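Local coordinates for probable sugar ABC transporter, sugar-binding protein (Streptococcus pneumoniae, PDB 2W7Y) that probably serves as the sugar-capturing component of an ABC transporter, and binds the blood group A-trisaccharide, at residues Arg193-Gly204 with Glu249-Gly260. Residues are numbered along the deposited sequence; the frame is centred on the assembly and turned at random.
Sequences RKQDGVYAFGAG and EIQANGSKNAGG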
loop_
_atom_site.group_PDB
_atom_site.type_symbol
_atom_site.label_atom_id
_atom_site.label_comp_id
_atom_site.label_asym_id
_atom_site.label_seq_id
_atom_site.Cartn_x
_atom_site.Cartn_y
_atom_site.Cartn_z
ATOM N N ARG A 193 5.042 1.437 -26.280
ATOM C CA ARG A 193 3.805 1.831 -26.954
ATOM C C ARG A 193 3.912 1.768 -28.479
ATOM O O ARG A 193 2.891 1.702 -29.168
ATOM C CB ARG A 193 3.352 3.227 -26.501
ATOM C CG ARG A 193 2.874 3.283 -25.063
ATOM C CD ARG A 193 2.305 4.646 -24.703
ATOM N NE ARG A 193 2.185 4.793 -23.253
ATOM C CZ ARG A 193 3.004 5.514 -22.492
ATOM N NH1 ARG A 193 4.007 6.194 -23.027
ATOM N NH2 ARG A 193 2.811 5.565 -21.183
ATOM N N LYS A 194 5.138 1.790 -29.003
ATOM C CA LYS A 194 5.376 1.614 -30.444
ATOM C C LYS A 194 5.030 0.196 -30.906
ATOM O O LYS A 194 4.825 -0.052 -32.099
ATOM C CB LYS A 194 6.822 1.960 -30.807
ATOM C CG LYS A 194 7.084 3.451 -30.945
ATOM C CD LYS A 194 8.573 3.755 -30.973
ATOM C CE LYS A 194 8.828 5.257 -30.981
ATOM N NZ LYS A 194 10.141 5.603 -30.363
ATOM N N GLN A 195 4.976 -0.725 -29.947
ATOM C CA GLN A 195 4.508 -2.087 -30.173
ATOM C C GLN A 195 2.997 -2.104 -29.973
ATOM O O GLN A 195 2.477 -1.385 -29.114
ATOM C CB GLN A 195 5.150 -3.045 -29.164
ATOM C CG GLN A 195 6.633 -2.807 -28.879
ATOM C CD GLN A 195 7.553 -3.616 -29.771
ATOM O OE1 GLN A 195 7.228 -4.736 -30.173
ATOM N NE2 GLN A 195 8.716 -3.058 -30.075
ATOM N N ASP A 196 2.289 -2.918 -30.750
ATOM C CA ASP A 196 0.845 -3.052 -30.558
ATOM C C ASP A 196 0.461 -4.359 -29.865
ATOM O O ASP A 196 1.226 -5.330 -29.872
ATOM C CB ASP A 196 0.070 -2.853 -31.870
ATOM C CG ASP A 196 0.420 -3.884 -32.927
ATOM O OD1 ASP A 196 -0.477 -4.668 -33.313
ATOM O OD2 ASP A 196 1.585 -3.906 -33.381
ATOM N N GLY A 197 -0.727 -4.364 -29.263
ATOM C CA GLY A 197 -1.198 -5.496 -28.478
ATOM C C GLY A 197 -1.028 -5.237 -26.996
ATOM O O GLY A 197 -1.749 -5.808 -26.173
ATOM N N VAL A 198 -0.071 -4.372 -26.659
ATOM C CA VAL A 198 0.209 -4.021 -25.267
ATOM C C VAL A 198 0.080 -2.522 -24.991
ATOM O O VAL A 198 0.401 -1.687 -25.844
ATOM C CB VAL A 198 1.615 -4.519 -24.790
ATOM C CG1 VAL A 198 1.759 -6.026 -24.986
ATOM C CG2 VAL A 198 2.746 -3.770 -25.490
ATOM N N TYR A 199 -0.411 -2.193 -23.800
ATOM C CA TYR A 199 -0.327 -0.832 -23.288
ATOM C C TYR A 199 0.776 -0.764 -22.237
ATOM O O TYR A 199 1.205 -1.795 -21.712
ATOM C CB TYR A 199 -1.680 -0.336 -22.753
ATOM C CG TYR A 199 -2.264 -1.106 -21.585
ATOM C CD1 TYR A 199 -3.016 -2.269 -21.789
ATOM C CD2 TYR A 199 -2.100 -0.650 -20.277
ATOM C CE1 TYR A 199 -3.567 -2.970 -20.717
ATOM C CE2 TYR A 199 -2.650 -1.344 -19.196
ATOM C CZ TYR A 199 -3.380 -2.501 -19.424
ATOM O OH TYR A 199 -3.919 -3.184 -18.356
ATOM N N ALA A 200 1.249 0.444 -21.950
ATOM C CA ALA A 200 2.402 0.636 -21.077
ATOM C C ALA A 200 2.114 0.205 -19.633
ATOM O O ALA A 200 2.707 -0.759 -19.133
ATOM C CB ALA A 200 2.871 2.077 -21.138
ATOM N N PHE A 201 1.193 0.908 -18.981
ATOM C CA PHE A 201 0.794 0.604 -17.609
ATOM C C PHE A 201 -0.664 0.968 -17.351
ATOM O O PHE A 201 -1.260 1.763 -18.087
ATOM C CB PHE A 201 1.712 1.315 -16.597
ATOM C CG PHE A 201 1.823 2.809 -16.800
ATOM C CD1 PHE A 201 2.852 3.347 -17.574
ATOM C CD2 PHE A 201 0.911 3.679 -16.200
ATOM C CE1 PHE A 201 2.963 4.729 -17.764
ATOM C CE2 PHE A 201 1.011 5.060 -16.382
ATOM C CZ PHE A 201 2.041 5.588 -17.168
ATOM N N GLY A 202 -1.238 0.377 -16.307
ATOM C CA GLY A 202 -2.548 0.793 -15.818
ATOM C C GLY A 202 -2.447 2.071 -15.007
ATOM O O GLY A 202 -1.554 2.213 -14.170
ATOM N N ALA A 203 -3.357 3.006 -15.264
ATOM C CA ALA A 203 -3.419 4.263 -14.519
ATOM C C ALA A 203 -4.698 4.344 -13.687
ATOM O O ALA A 203 -5.657 3.618 -13.936
ATOM C CB ALA A 203 -3.308 5.452 -15.464
ATOM N N GLY A 204 -4.707 5.240 -12.706
ATOM C CA GLY A 204 -5.801 5.335 -11.738
ATOM C C GLY A 204 -5.178 5.384 -10.358
ATOM O O GLY A 204 -4.376 6.276 -10.074
ATOM N N GLU A 249 2.591 11.947 -18.514
ATOM C CA GLU A 249 2.828 10.531 -18.782
ATOM C C GLU A 249 1.530 9.722 -18.782
ATOM O O GLU A 249 1.359 8.813 -19.595
ATOM C CB GLU A 249 3.843 9.955 -17.788
ATOM C CG GLU A 249 4.307 8.530 -18.091
ATOM C CD GLU A 249 4.786 8.326 -19.525
ATOM O OE1 GLU A 249 4.678 7.187 -20.014
ATOM O OE2 GLU A 249 5.266 9.286 -20.166
ATOM N N ILE A 250 0.621 10.069 -17.876
ATOM C CA ILE A 250 -0.702 9.448 -17.803
ATOM C C ILE A 250 -1.549 9.774 -19.048
ATOM O O ILE A 250 -2.317 8.928 -19.527
ATOM C CB ILE A 250 -1.432 9.860 -16.490
ATOM C CG1 ILE A 250 -1.163 8.862 -15.353
ATOM C CG2 ILE A 250 -2.934 9.929 -16.689
ATOM C CD1 ILE A 250 0.299 8.510 -15.085
ATOM N N GLN A 251 -1.393 10.990 -19.572
ATOM C CA GLN A 251 -2.097 11.410 -20.783
ATOM C C GLN A 251 -1.529 10.700 -22.017
ATOM O O GLN A 251 -2.280 10.258 -22.887
ATOM C CB GLN A 251 -2.029 12.930 -20.945
ATOM C CG GLN A 251 -3.127 13.514 -21.827
ATOM C CD GLN A 251 -3.154 15.027 -21.795
ATOM O OE1 GLN A 251 -2.192 15.683 -22.188
ATOM N NE2 GLN A 251 -4.260 15.590 -21.327
ATOM N N ALA A 252 -0.204 10.579 -22.063
ATOM C CA ALA A 252 0.493 9.836 -23.112
ATOM C C ALA A 252 0.181 8.341 -23.045
ATOM O O ALA A 252 0.208 7.648 -24.063
ATOM C CB ALA A 252 1.998 10.067 -23.012
ATOM N N ASN A 253 -0.115 7.860 -21.838
ATOM C CA ASN A 253 -0.471 6.462 -21.600
ATOM C C ASN A 253 -1.828 6.076 -22.204
ATOM O O ASN A 253 -2.095 4.895 -22.439
ATOM C CB ASN A 253 -0.444 6.165 -20.095
ATOM C CG ASN A 253 -0.514 4.681 -19.781
ATOM O OD1 ASN A 253 0.336 3.900 -20.205
ATOM N ND2 ASN A 253 -1.531 4.287 -19.024
ATOM N N GLY A 254 -2.672 7.075 -22.458
ATOM C CA GLY A 254 -3.978 6.865 -23.070
ATOM C C GLY A 254 -5.123 6.902 -22.077
ATOM O O GLY A 254 -5.046 6.294 -21.004
ATOM N N SER A 255 -6.191 7.612 -22.449
ATOM C CA SER A 255 -7.410 7.725 -21.637
ATOM C C SER A 255 -8.110 6.379 -21.445
ATOM O O SER A 255 -8.816 6.165 -20.456
ATOM C CB SER A 255 -8.376 8.732 -22.266
ATOM O OG SER A 255 -8.695 8.377 -23.603
ATOM N N LYS A 256 -7.897 5.482 -22.405
ATOM C CA LYS A 256 -8.436 4.126 -22.387
ATOM C C LYS A 256 -7.862 3.301 -21.233
ATOM O O LYS A 256 -8.487 2.348 -20.772
ATOM C CB LYS A 256 -8.102 3.449 -23.719
ATOM C CG LYS A 256 -8.931 2.220 -24.074
ATOM C CD LYS A 256 -8.201 1.355 -25.102
ATOM C CE LYS A 256 -8.026 2.082 -26.431
ATOM N NZ LYS A 256 -6.757 1.691 -27.113
ATOM N N ASN A 257 -6.677 3.680 -20.762
ATOM C CA ASN A 257 -5.940 2.872 -19.790
ATOM C C ASN A 257 -5.894 3.426 -18.357
ATOM O O ASN A 257 -5.031 3.044 -17.566
ATOM C CB ASN A 257 -4.533 2.570 -20.323
ATOM C CG ASN A 257 -4.562 1.933 -21.703
ATOM O OD1 ASN A 257 -3.996 2.469 -22.658
ATOM N ND2 ASN A 257 -5.241 0.794 -21.821
ATOM N N ALA A 258 -6.843 4.301 -18.027
ATOM C CA ALA A 258 -6.913 4.911 -16.696
ATOM C C ALA A 258 -8.208 4.600 -15.932
ATOM O O ALA A 258 -8.461 5.172 -14.867
ATOM C CB ALA A 258 -6.704 6.415 -16.797
ATOM N N GLY A 259 -9.015 3.689 -16.464
ATOM C CA GLY A 259 -10.289 3.340 -15.840
ATOM C C GLY A 259 -10.247 2.161 -14.880
ATOM O O GLY A 259 -10.971 1.176 -15.078
ATOM N N GLY A 260 -9.413 2.254 -13.839
ATOM C CA GLY A 260 -9.405 1.229 -12.788
ATOM C C GLY A 260 -8.394 1.334 -11.658
ATOM O O GLY A 260 -7.554 2.233 -11.636
HETATM O O HOH W 1 -0.065 2.758 -22.940
HETATM O O HOH W 2 6.078 8.266 -22.517
#
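Asn253 OD1 accepts two hydrogen bonds from segment 193-204: Arg193 NH2 reaches it at 3.1 Å, in the carbonyl plane on a lone pair, and Phe201 N approaches at 3.3 Å, a weak bond. The same amide donates through ND2 to Phe201 O at 2.7 Å, so one side chain engages both the N-H and the C=O of Phe201, the latter by the shorter bond. With CG anti to the backbone N (chi1 -168°), the amide lies flat over the Phe201 ring, the planes 5° apart and OD1 3.6 Å above the ring centre. Arg193 NH2 also forms a salt bridge with Glu249 OE1 at 2.7 Å; OE1 lies in the guanidinium plane, whereas NH2 meets the carboxylate from 39° out of its plane. Water 1 (Arg193 NE, Ala200 N, Asn253 O) and water 2 (Arg193 NH1, Glu249 OE2) also lie in the guanidinium plane and probably help to fix its rotation. Farther along, Ala203 N donates to Asn257 O (2.8 Å), while Ala203 CB packs 3.8 Å from Ala258 CB and 4.0 Å from Ile250 CG1. Helix 182-193 also covers Phe201 and Glu249 through Met189. Asn253 thus ties strand 199-201 to the C-terminal end of helix 237-252, within an alpha/beta lobe of the solute-binding protein fold.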